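Local coordinates for protein acetyl-CoA acetyltransferase (Bacillus anthracis, PDB 3SS6) that probably catalyses the reversible, thiolase-type Claisen condensation of two acetyl-CoA molecules to acetoacetyl-CoA and free coenzyme A, at residues I9-V13 against A40-G44; R14-F20 against L251-A256; E53-G57 against T68-A73; S255-V259 against A357-V361. One frame throughout, in Å; residues are numbered along the deposited sequence.

Interaction 1 (I9-V13 against A40-G44); sequences ITAAV and AVKRG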
loop_
_atom_site.group_PDB
_atom_site.type_symbol
_atom_site.label_atom_id
_atom_site.label_comp_id
_atom_site.label_asym_id
_atom_site.label_seq_id
_atom_site.Cartn_x
_atom_site.Cartn_y
_atom_site.Cartn_z
ATOM N N ILE A 9 39.509 21.513 10.147
ATOM C CA ILE A 9 38.901 20.193 10.114
ATOM C C ILE A 9 39.875 19.244 10.785
ATOM O O ILE A 9 41.020 19.129 10.349
ATOM C CB ILE A 9 38.691 19.744 8.651
ATOM C CG1 ILE A 9 37.647 20.638 7.969
ATOM C CG2 ILE A 9 38.241 18.278 8.588
ATOM C CD1 ILE A 9 37.720 20.611 6.449
ATOM N N THR A 10 39.432 18.563 11.837
ATOM C CA THR A 10 40.353 17.709 12.603
ATOM C C THR A 10 40.200 16.202 12.373
ATOM O O THR A 10 41.058 15.412 12.801
ATOM C CB THR A 10 40.253 18.003 14.114
ATOM O OG1 THR A 10 38.924 17.729 14.569
ATOM C CG2 THR A 10 40.606 19.462 14.395
ATOM N N ALA A 11 39.116 15.806 11.713
ATOM C CA ALA A 11 38.894 14.408 11.356
ATOM C C ALA A 11 37.999 14.383 10.139
ATOM O O ALA A 11 37.196 15.299 9.938
ATOM C CB ALA A 11 38.241 13.625 12.508
ATOM N N ALA A 12 38.154 13.345 9.322
ATOM C CA ALA A 12 37.355 13.207 8.113
ATOM C C ALA A 12 37.271 11.728 7.785
ATOM O O ALA A 12 38.264 11.120 7.381
ATOM C CB ALA A 12 38.000 13.976 6.967
ATOM N N VAL A 13 36.095 11.143 7.986
ATOM C CA VAL A 13 35.932 9.701 7.826
ATOM C C VAL A 13 34.640 9.372 7.093
ATOM O O VAL A 13 33.749 10.212 6.989
ATOM C CB VAL A 13 35.946 8.970 9.180
ATOM C CG1 VAL A 13 37.346 9.017 9.793
ATOM C CG2 VAL A 13 34.902 9.558 10.130
ATOM N N ALA A 40 34.421 9.551 14.056
ATOM C CA ALA A 40 34.871 10.912 13.789
ATOM C C ALA A 40 35.232 11.634 15.076
ATOM O O ALA A 40 36.287 12.270 15.174
ATOM C CB ALA A 40 33.806 11.704 13.018
ATOM N N VAL A 41 34.340 11.555 16.060
ATOM C CA VAL A 41 34.573 12.252 17.314
ATOM C C VAL A 41 35.818 11.680 18.008
ATOM O O VAL A 41 36.643 12.427 18.547
ATOM C CB VAL A 41 33.308 12.204 18.203
ATOM C CG1 VAL A 41 33.620 12.634 19.630
ATOM C CG2 VAL A 41 32.205 13.074 17.597
ATOM N N LYS A 42 35.969 10.361 17.960
ATOM C CA LYS A 42 37.137 9.703 18.555
ATOM C C LYS A 42 38.441 10.210 17.964
ATOM O O LYS A 42 39.433 10.357 18.673
ATOM C CB LYS A 42 37.058 8.185 18.388
ATOM C CG LYS A 42 36.084 7.512 19.339
ATOM C CD LYS A 42 35.903 6.035 19.003
ATOM C CE LYS A 42 34.751 5.433 19.796
ATOM N NZ LYS A 42 34.405 4.065 19.321
ATOM N N ARG A 43 38.443 10.474 16.664
ATOM C CA ARG A 43 39.638 10.971 16.000
ATOM C C ARG A 43 39.814 12.477 16.065
ATOM O O ARG A 43 40.918 12.982 15.853
ATOM C CB ARG A 43 39.610 10.600 14.531
ATOM C CG ARG A 43 39.545 9.135 14.268
ATOM C CD ARG A 43 39.650 8.941 12.783
ATOM N NE ARG A 43 39.611 7.546 12.394
ATOM C CZ ARG A 43 40.042 7.105 11.217
ATOM N NH1 ARG A 43 40.543 7.963 10.331
ATOM N NH2 ARG A 43 39.977 5.814 10.937
ATOM N N GLY A 44 38.727 13.186 16.343
ATOM C CA GLY A 44 38.672 14.622 16.137
ATOM C C GLY A 44 39.204 15.480 17.266
ATOM O O GLY A 44 39.205 16.697 17.156
#
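T10 and G44 carry the one hydrogen bond between strand segment 9-13 and segment 40-44, at the C-terminal part of helix 29-43. The T10 hydroxyl OG1 donates to the G44 carbonyl O over 2.8 Å, meeting it at a C=O...donor angle of 117° and tilted 15° from the carbonyl plane. A chi1 of 61° sets OG1 between the backbone N and the carbonyl carbon of T10, which turns it toward G44 while CG2 stands beside the backbone N.

Contacts of the A11 methyl with the helix backbone come next along the strand. A11 points its methyl toward the helix, and CB comes within 3.6 Å of A40 O. A11 CA and G44 CA are 4.8 Å apart, the nearest CA pair across the segments. The apolar contact belongs to V13, which divides its two branches between partners, CG2 resting on A40 CB at 3.8 Å.

The remaining kind of contact is aliphatic against a flat cation. V13 CG1 sits over one face of the R43 guanidinium, 3.3 Å above the plane and shifted toward its rim, closest to R43 NH1 at 3.4 Å. The extended R43 chain is held at its polar end by a salt bridge from NE to E39 and a hydrogen bond from NH1 to the D199 carbonyl.

Helix 29-43 thus packs by its C-terminal part on the sheet strand 7-19, a helix-on-sheet layer contact of the thiolase fold.

Interaction 2 (R14-F20 against L251-A256); sequences RSPIGTF and LNDGSA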
loop_
_atom_site.group_PDB
_atom_site.type_symbol
_atom_site.label_atom_id
_atom_site.label_comp_id
_atom_site.label_asym_id
_atom_site.label_seq_id
_atom_site.Cartn_x
_atom_site.Cartn_y
_atom_site.Cartn_z
ATOM N N ARG A 14 34.534 8.144 6.588
ATOM C CA ARG A 14 33.324 7.754 5.870
ATOM C C ARG A 14 33.094 6.265 5.986
ATOM O O ARG A 14 34.015 5.516 6.253
ATOM C CB ARG A 14 33.455 8.116 4.390
ATOM C CG ARG A 14 34.606 7.371 3.663
ATOM C CD ARG A 14 34.574 7.712 2.165
ATOM N NE ARG A 14 35.557 7.027 1.310
ATOM C CZ ARG A 14 35.359 5.840 0.729
ATOM N NH1 ARG A 14 34.242 5.140 0.956
ATOM N NH2 ARG A 14 36.290 5.341 -0.081
ATOM N N SER A 15 31.855 5.830 5.787
ATOM C CA SER A 15 31.616 4.397 5.624
ATOM C C SER A 15 32.159 4.001 4.257
ATOM O O SER A 15 32.394 4.867 3.405
ATOM C CB SER A 15 30.109 4.108 5.676
ATOM O OG SER A 15 29.451 4.617 4.518
ATOM N N PRO A 16 32.342 2.692 4.020
ATOM C CA PRO A 16 32.487 2.302 2.617
ATOM C C PRO A 16 31.143 2.572 1.938
ATOM O O PRO A 16 30.120 2.710 2.622
ATOM C CB PRO A 16 32.753 0.779 2.681
ATOM C CG PRO A 16 32.894 0.435 4.151
ATOM C CD PRO A 16 32.158 1.529 4.900
ATOM N N ILE A 17 31.148 2.641 0.611
ATOM C CA ILE A 17 29.913 2.916 -0.129
ATOM C C ILE A 17 29.317 1.602 -0.621
ATOM O O ILE A 17 29.962 0.853 -1.364
ATOM C CB ILE A 17 30.166 3.883 -1.300
ATOM C CG1 ILE A 17 30.686 5.226 -0.765
ATOM C CG2 ILE A 17 28.882 4.084 -2.109
ATOM C CD1 ILE A 17 31.284 6.128 -1.832
ATOM N N GLY A 18 28.090 1.329 -0.185
ATOM C CA GLY A 18 27.364 0.134 -0.592
ATOM C C GLY A 18 26.634 0.299 -1.918
ATOM O O GLY A 18 26.279 1.414 -2.317
ATOM N N THR A 19 26.432 -0.817 -2.615
ATOM C CA THR A 19 25.632 -0.809 -3.839
ATOM C C THR A 19 24.164 -1.014 -3.491
ATOM O O THR A 19 23.832 -1.494 -2.415
ATOM C CB THR A 19 26.069 -1.909 -4.829
ATOM O OG1 THR A 19 26.019 -3.187 -4.184
ATOM C CG2 THR A 19 27.470 -1.649 -5.329
ATOM N N PHE A 20 23.285 -0.633 -4.409
ATOM C CA PHE A 20 21.853 -0.754 -4.167
ATOM C C PHE A 20 21.455 -2.197 -3.923
ATOM O O PHE A 20 21.726 -3.080 -4.744
ATOM C CB PHE A 20 21.065 -0.171 -5.338
ATOM C CG PHE A 20 19.613 0.071 -5.022
ATOM C CD1 PHE A 20 18.641 -0.813 -5.447
ATOM C CD2 PHE A 20 19.233 1.174 -4.267
ATOM C CE1 PHE A 20 17.302 -0.587 -5.141
ATOM C CE2 PHE A 20 17.903 1.404 -3.962
ATOM C CZ PHE A 20 16.942 0.516 -4.396
ATOM N N LEU A 251 23.001 3.962 -7.707
ATOM C CA LEU A 251 22.197 4.212 -6.523
ATOM C C LEU A 251 22.971 3.518 -5.403
ATOM O O LEU A 251 23.360 2.354 -5.544
ATOM C CB LEU A 251 20.816 3.582 -6.682
ATOM C CG LEU A 251 20.006 3.992 -7.924
ATOM C CD1 LEU A 251 18.664 3.257 -7.985
ATOM C CD2 LEU A 251 19.797 5.494 -7.957
ATOM N N ASN A 252 23.226 4.230 -4.314
ATOM C CA ASN A 252 24.190 3.736 -3.329
ATOM C C ASN A 252 23.884 4.167 -1.907
ATOM O O ASN A 252 23.068 5.062 -1.676
ATOM C CB ASN A 252 25.600 4.211 -3.696
ATOM C CG ASN A 252 26.094 3.621 -5.000
ATOM O OD1 ASN A 252 26.682 2.525 -5.028
ATOM N ND2 ASN A 252 25.868 4.337 -6.087
ATOM N N ASP A 253 24.556 3.521 -0.949
ATOM C CA ASP A 253 24.358 3.802 0.476
ATOM C C ASP A 253 25.684 4.226 1.094
ATOM O O ASP A 253 26.715 3.615 0.828
ATOM C CB ASP A 253 23.862 2.543 1.202
ATOM C CG ASP A 253 22.645 1.919 0.539
ATOM O OD1 ASP A 253 21.772 2.669 0.060
ATOM O OD2 ASP A 253 22.547 0.675 0.495
ATOM N N GLY A 254 25.671 5.247 1.937
ATOM C CA GLY A 254 26.917 5.629 2.592
ATOM C C GLY A 254 26.753 6.787 3.547
ATOM O O GLY A 254 25.786 7.516 3.460
ATOM N N SER A 255 27.701 6.950 4.462
ATOM C CA SER A 255 27.738 8.152 5.293
ATOM C C SER A 255 29.154 8.702 5.328
ATOM O O SER A 255 30.123 7.988 5.019
ATOM C CB SER A 255 27.258 7.843 6.717
ATOM O OG SER A 255 28.095 6.863 7.329
ATOM N N ALA A 256 29.279 9.982 5.671
ATOM C CA ALA A 256 30.593 10.618 5.742
ATOM C C ALA A 256 30.516 11.815 6.676
ATOM O O ALA A 256 29.548 12.574 6.634
ATOM C CB ALA A 256 31.051 11.052 4.348
HETATM O O HOH W 1 30.568 6.915 2.288
HETATM O O HOH W 2 24.437 -1.235 0.253
HETATM O O HOH W 3 24.418 0.291 -6.952
#
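S15 and S255 are joined by two hydrogen bonds. S15 N donates to S255 O at 2.9 Å, and S255 N donates to S15 OG with an N-H...O angle of 165°. With chi1 70°, S15 OG lies between its own backbone N and carbonyl carbon, where it receives that N-H and also donates to P16 O at 2.8 Å, approaching from above the carbonyl plane. The hydroxyl therefore stands in for a backbone carbonyl where the strand is interrupted.

Regular pairing resumes at G18 and D253. G18 N reaches D253 O at 2.9 Å, in the carbonyl plane, whereas D253 N meets G18 O from above its plane. The bridge register shifts by one residue between the R14-A256 and G18-D253 pairs, which identifies two ladders separated by a loop.

Waters add further links. One donates to both S15 O and S255 O, a second to T19 O and D253 OD2, and a third accepts from F20 N and donates to L251 O. D253 OD2 is also bound by S122 OG. R14 turns its guanidinium to S15 O through NH1 and to D218 in a salt bridge.

Packing completes the contact. I17 CG2 lies 3.6 Å from N252 CB, and R14 CB is 3.8 Å from A256 CB. F20 and L251 run side by side; L251 CD1 sits 4.3 Å above the F20 ring plane, offset toward the rim, and L137 of a second subunit packs on both residues.

Strands 7-19 and 252-262 here form an antiparallel, loop-interrupted pair in the central mixed sheet of the thiolase fold.

Interaction 3 (E53-G57 against T68-A73); sequences EVILG and TARTAA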
loop_
_atom_site.group_PDB
_atom_site.type_symbol
_atom_site.label_atom_id
_atom_site.label_comp_id
_atom_site.label_asym_id
_atom_site.label_seq_id
_atom_site.Cartn_x
_atom_site.Cartn_y
_atom_site.Cartn_z
ATOM N N GLU A 53 27.014 20.810 17.938
ATOM C CA GLU A 53 25.958 20.556 16.967
ATOM C C GLU A 53 26.402 19.437 16.035
ATOM O O GLU A 53 27.584 19.324 15.725
ATOM C CB GLU A 53 25.740 21.815 16.126
ATOM C CG GLU A 53 24.522 21.811 15.228
ATOM C CD GLU A 53 23.330 22.455 15.900
ATOM O OE1 GLU A 53 23.194 23.697 15.831
ATOM O OE2 GLU A 53 22.536 21.711 16.498
ATOM N N VAL A 54 25.448 18.616 15.606
ATOM C CA VAL A 54 25.657 17.666 14.511
ATOM C C VAL A 54 24.785 18.149 13.362
ATOM O O VAL A 54 23.601 18.380 13.551
ATOM C CB VAL A 54 25.221 16.242 14.902
ATOM C CG1 VAL A 54 25.247 15.305 13.694
ATOM C CG2 VAL A 54 26.131 15.710 16.035
ATOM N N ILE A 55 25.370 18.335 12.183
ATOM C CA ILE A 55 24.588 18.778 11.026
ATOM C C ILE A 55 24.773 17.771 9.907
ATOM O O ILE A 55 25.903 17.506 9.494
ATOM C CB ILE A 55 25.054 20.165 10.531
ATOM C CG1 ILE A 55 25.119 21.139 11.702
ATOM C CG2 ILE A 55 24.098 20.693 9.435
ATOM C CD1 ILE A 55 25.569 22.541 11.289
ATOM N N LEU A 56 23.679 17.174 9.440
ATOM C CA LEU A 56 23.761 16.172 8.377
ATOM C C LEU A 56 22.954 16.557 7.149
ATOM O O LEU A 56 21.792 16.983 7.260
ATOM C CB LEU A 56 23.245 14.808 8.863
ATOM C CG LEU A 56 24.053 14.089 9.945
ATOM C CD1 LEU A 56 23.411 12.739 10.226
ATOM C CD2 LEU A 56 25.486 13.915 9.468
ATOM N N GLY A 57 23.517 16.292 5.978
ATOM C CA GLY A 57 22.811 16.488 4.728
ATOM C C GLY A 57 22.120 15.152 4.472
ATOM O O GLY A 57 22.733 14.104 4.638
ATOM N N THR A 68 17.223 13.590 11.169
ATOM C CA THR A 68 18.225 12.573 11.155
ATOM C C THR A 68 19.442 12.869 11.998
ATOM O O THR A 68 19.953 12.016 12.636
ATOM C CB THR A 68 18.763 12.364 9.712
ATOM O OG1 THR A 68 17.703 12.378 8.791
ATOM C CG2 THR A 68 19.583 11.078 9.576
ATOM N N ALA A 69 19.860 14.118 11.970
ATOM C CA ALA A 69 21.055 14.540 12.708
ATOM C C ALA A 69 20.905 14.392 14.229
ATOM O O ALA A 69 21.764 13.810 14.896
ATOM C CB ALA A 69 21.396 15.982 12.348
ATOM N N ARG A 70 19.815 14.919 14.776
ATOM C CA ARG A 70 19.592 14.832 16.215
ATOM C C ARG A 70 19.389 13.383 16.610
ATOM O O ARG A 70 19.903 12.930 17.640
ATOM C CB ARG A 70 18.376 15.670 16.627
ATOM C CG ARG A 70 17.883 15.401 18.049
ATOM C CD ARG A 70 18.919 15.744 19.123
ATOM N NE ARG A 70 18.263 15.763 20.435
ATOM C CZ ARG A 70 18.853 16.112 21.576
ATOM N NH1 ARG A 70 20.126 16.491 21.581
ATOM N NH2 ARG A 70 18.159 16.096 22.714
ATOM N N THR A 71 18.632 12.653 15.792
ATOM C CA THR A 71 18.355 11.263 16.105
ATOM C C THR A 71 19.656 10.452 16.100
ATOM O O THR A 71 19.881 9.642 16.987
ATOM C CB THR A 71 17.310 10.665 15.154
ATOM O OG1 THR A 71 16.095 11.427 15.240
ATOM C CG2 THR A 71 17.006 9.221 15.533
ATOM N N ALA A 72 20.518 10.684 15.116
ATOM C CA ALA A 72 21.776 9.937 15.050
ATOM C C ALA A 72 22.708 10.323 16.202
ATOM O O ALA A 72 23.427 9.476 16.744
ATOM C CB ALA A 72 22.461 10.154 13.699
ATOM N N ALA A 73 22.697 11.598 16.584
ATOM C CA ALA A 73 23.519 12.029 17.717
ATOM C C ALA A 73 23.125 11.255 18.981
ATOM O O ALA A 73 23.984 10.737 19.718
ATOM C CB ALA A 73 23.370 13.540 17.946
#
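V54 and L56 meet helix 68-75 through branches set by their first torsions. In V54, CG1 lies anti to the backbone N (chi1 172°) and faces A69, 4.1 Å from A69 CB, while CG2 beside that N reaches A73 CB at 4.0 Å. L56 has its CG beside the backbone N (chi1 -67°), and the extended second torsion carries CD1 along the helix to A69 CA at 3.9 Å, with T68 CG2 at 4.2 Å and A72 CB at 4.4 Å on its fringe.

A69 is the centre of the contact. Its methyl fits between the two strand residues, CB approaching V54 O to 3.5 Å and L56 CG to 4.1 Å. The segment axes approach to 7.3 Å at 127°, a separation consistent with alanines lining this helix face. The side-chain contacts are apolar; T68 turns its hydroxyl to H58.

Strand 53-57, helix 68-75 and strand 83-88 form a beta-alpha-beta unit. Strand 53-57 pairs with 83-88 and 112-120, while helix 29-43 packs against the helix at T68, T71 and A72. E53 makes a salt bridge to R89 of a third subunit, and R70 NE hydrogen-bonds to the carbonyl of G383 of that third subunit.

Interaction 4 (S255-V259 against A357-V361); sequences SAVLV and ARITV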
loop_
_atom_site.group_PDB
_atom_site.type_symbol
_atom_site.label_atom_id
_atom_site.label_comp_id
_atom_site.label_asym_id
_atom_site.label_seq_id
_atom_site.Cartn_x
_atom_site.Cartn_y
_atom_site.Cartn_z
ATOM N N SER A 255 27.701 6.950 4.462
ATOM C CA SER A 255 27.738 8.152 5.293
ATOM C C SER A 255 29.154 8.702 5.328
ATOM O O SER A 255 30.123 7.988 5.019
ATOM C CB SER A 255 27.258 7.843 6.717
ATOM O OG SER A 255 28.095 6.863 7.329
ATOM N N ALA A 256 29.279 9.982 5.671
ATOM C CA ALA A 256 30.593 10.618 5.742
ATOM C C ALA A 256 30.516 11.815 6.676
ATOM O O ALA A 256 29.548 12.574 6.634
ATOM C CB ALA A 256 31.051 11.052 4.348
ATOM N N VAL A 257 31.536 11.988 7.514
ATOM C CA VAL A 257 31.453 12.929 8.627
ATOM C C VAL A 257 32.803 13.621 8.813
ATOM O O VAL A 257 33.843 12.974 8.722
ATOM C CB VAL A 257 31.108 12.152 9.936
ATOM C CG1 VAL A 257 31.139 13.048 11.129
ATOM C CG2 VAL A 257 29.715 11.495 9.824
ATOM N N LEU A 258 32.777 14.931 9.048
ATOM C CA LEU A 258 33.981 15.674 9.421
ATOM C C LEU A 258 33.789 16.231 10.826
ATOM O O LEU A 258 32.665 16.521 11.237
ATOM C CB LEU A 258 34.213 16.853 8.474
ATOM C CG LEU A 258 34.733 16.625 7.056
ATOM C CD1 LEU A 258 33.776 15.740 6.262
ATOM C CD2 LEU A 258 34.885 17.992 6.410
ATOM N N VAL A 259 34.892 16.411 11.555
ATOM C CA VAL A 259 34.845 17.194 12.783
ATOM C C VAL A 259 35.475 18.544 12.461
ATOM O O VAL A 259 36.605 18.607 11.957
ATOM C CB VAL A 259 35.615 16.524 13.950
ATOM C CG1 VAL A 259 35.620 17.443 15.178
ATOM C CG2 VAL A 259 34.996 15.155 14.289
ATOM N N ALA A 357 29.749 15.432 1.250
ATOM C CA ALA A 357 30.703 15.226 2.344
ATOM C C ALA A 357 31.746 14.166 1.987
ATOM O O ALA A 357 32.921 14.314 2.314
ATOM C CB ALA A 357 29.977 14.837 3.624
ATOM N N ARG A 358 31.315 13.104 1.311
ATOM C CA ARG A 358 32.214 12.012 0.913
ATOM C C ARG A 358 33.393 12.496 0.064
ATOM O O ARG A 358 34.552 12.159 0.343
ATOM C CB ARG A 358 31.413 10.916 0.179
ATOM C CG ARG A 358 32.026 9.510 0.249
ATOM C CD ARG A 358 33.231 9.390 -0.712
ATOM N NE ARG A 358 32.824 9.579 -2.103
ATOM C CZ ARG A 358 33.680 9.721 -3.114
ATOM N NH1 ARG A 358 34.983 9.717 -2.878
ATOM N NH2 ARG A 358 33.234 9.860 -4.359
ATOM N N ILE A 359 33.110 13.310 -0.952
ATOM C CA ILE A 359 34.186 13.772 -1.826
ATOM C C ILE A 359 35.125 14.709 -1.082
ATOM O O ILE A 359 36.307 14.798 -1.421
ATOM C CB ILE A 359 33.680 14.402 -3.156
ATOM C CG1 ILE A 359 32.910 15.710 -2.916
ATOM C CG2 ILE A 359 32.843 13.380 -3.935
ATOM C CD1 ILE A 359 32.485 16.422 -4.220
ATOM N N THR A 360 34.613 15.384 -0.052
ATOM C CA THR A 360 35.461 16.269 0.754
ATOM C C THR A 360 36.407 15.431 1.624
ATOM O O THR A 360 37.604 15.715 1.717
ATOM C CB THR A 360 34.620 17.243 1.605
ATOM O OG1 THR A 360 33.760 18.006 0.736
ATOM C CG2 THR A 360 35.521 18.202 2.388
ATOM N N VAL A 361 35.867 14.396 2.254
ATOM C CA VAL A 361 36.700 13.435 2.991
ATOM C C VAL A 361 37.818 12.900 2.098
ATOM O O VAL A 361 38.997 12.901 2.474
ATOM C CB VAL A 361 35.856 12.252 3.519
ATOM C CG1 VAL A 361 36.753 11.105 4.018
ATOM C CG2 VAL A 361 34.920 12.701 4.615
#
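A357 opens the helix side of the contact, its methyl CB 3.8 Å from the carbonyl O of A256 and 4.0 Å from A256 CB. One residue on, the main chain of R358 faces the same strand methyl: A256 CB is 3.7 Å from R358 N, and the CA atoms of A256 and R358, 5.3 Å apart, are the nearest across the two segments. The short alanine side chain is consistent with this close approach of the helix backbone, the axes being 7.5 Å apart. Beyond CB the R358 chain leads off, bent at its second and third torsions, and its NH1 bonds to S362 OG.

T360 offers a methyl to the strand and keeps its polar branch for the helix. Its chi1 of -57° sets CG2 anti to the backbone N, 4.1 Å from L258 CD2, while OG1 bonds to the G356 carbonyl one turn back; the two side chains cross at about a right angle.

V361 makes the closest side-chain contact, CG2 lying 3.6 Å from L258 CD1. L258 and V361 slide past one another in opposite directions. The leucine divides its branches, CD1 to the valine and CD2 to the threonine. The same V361 CG2 also touches A256 CB at 4.2 Å and bridges the two strand residues.

The segment axes make an angle of 59°. Helix 352-370 lies across one side of strand 252-262, and I98 of helix 93-107 packs beside L258 and A357. V257 points away from 357-361 and meets V36, L37 and A40 of helix 29-43, which places the strand between helical layers.

How the interactions relate
From the N terminus, strand 7-19 supplies both 9-13 and 14-20. Interaction 1 closes the first loop, when helix 29-43 returns to 9-13. Interaction 3 follows in series as a short beta-alpha closure, and lies within the much longer loop of interaction 2, which brings 251-256 back to 14-20. Interactions 1 and 2 cross, their segments alternating along the chain. Interaction 4 begins where interaction 2 ends, sharing S255 and A256, and reaches helix 352-370 in the thiolase C-terminal domain. Strand 252-262 is the common element: V257 N bonds to V13 O within the sheet, while R358 CD of the helix packs 3.6 Å from R14 CD outside it, so pairing and packing link interactions 1, 2 and 4.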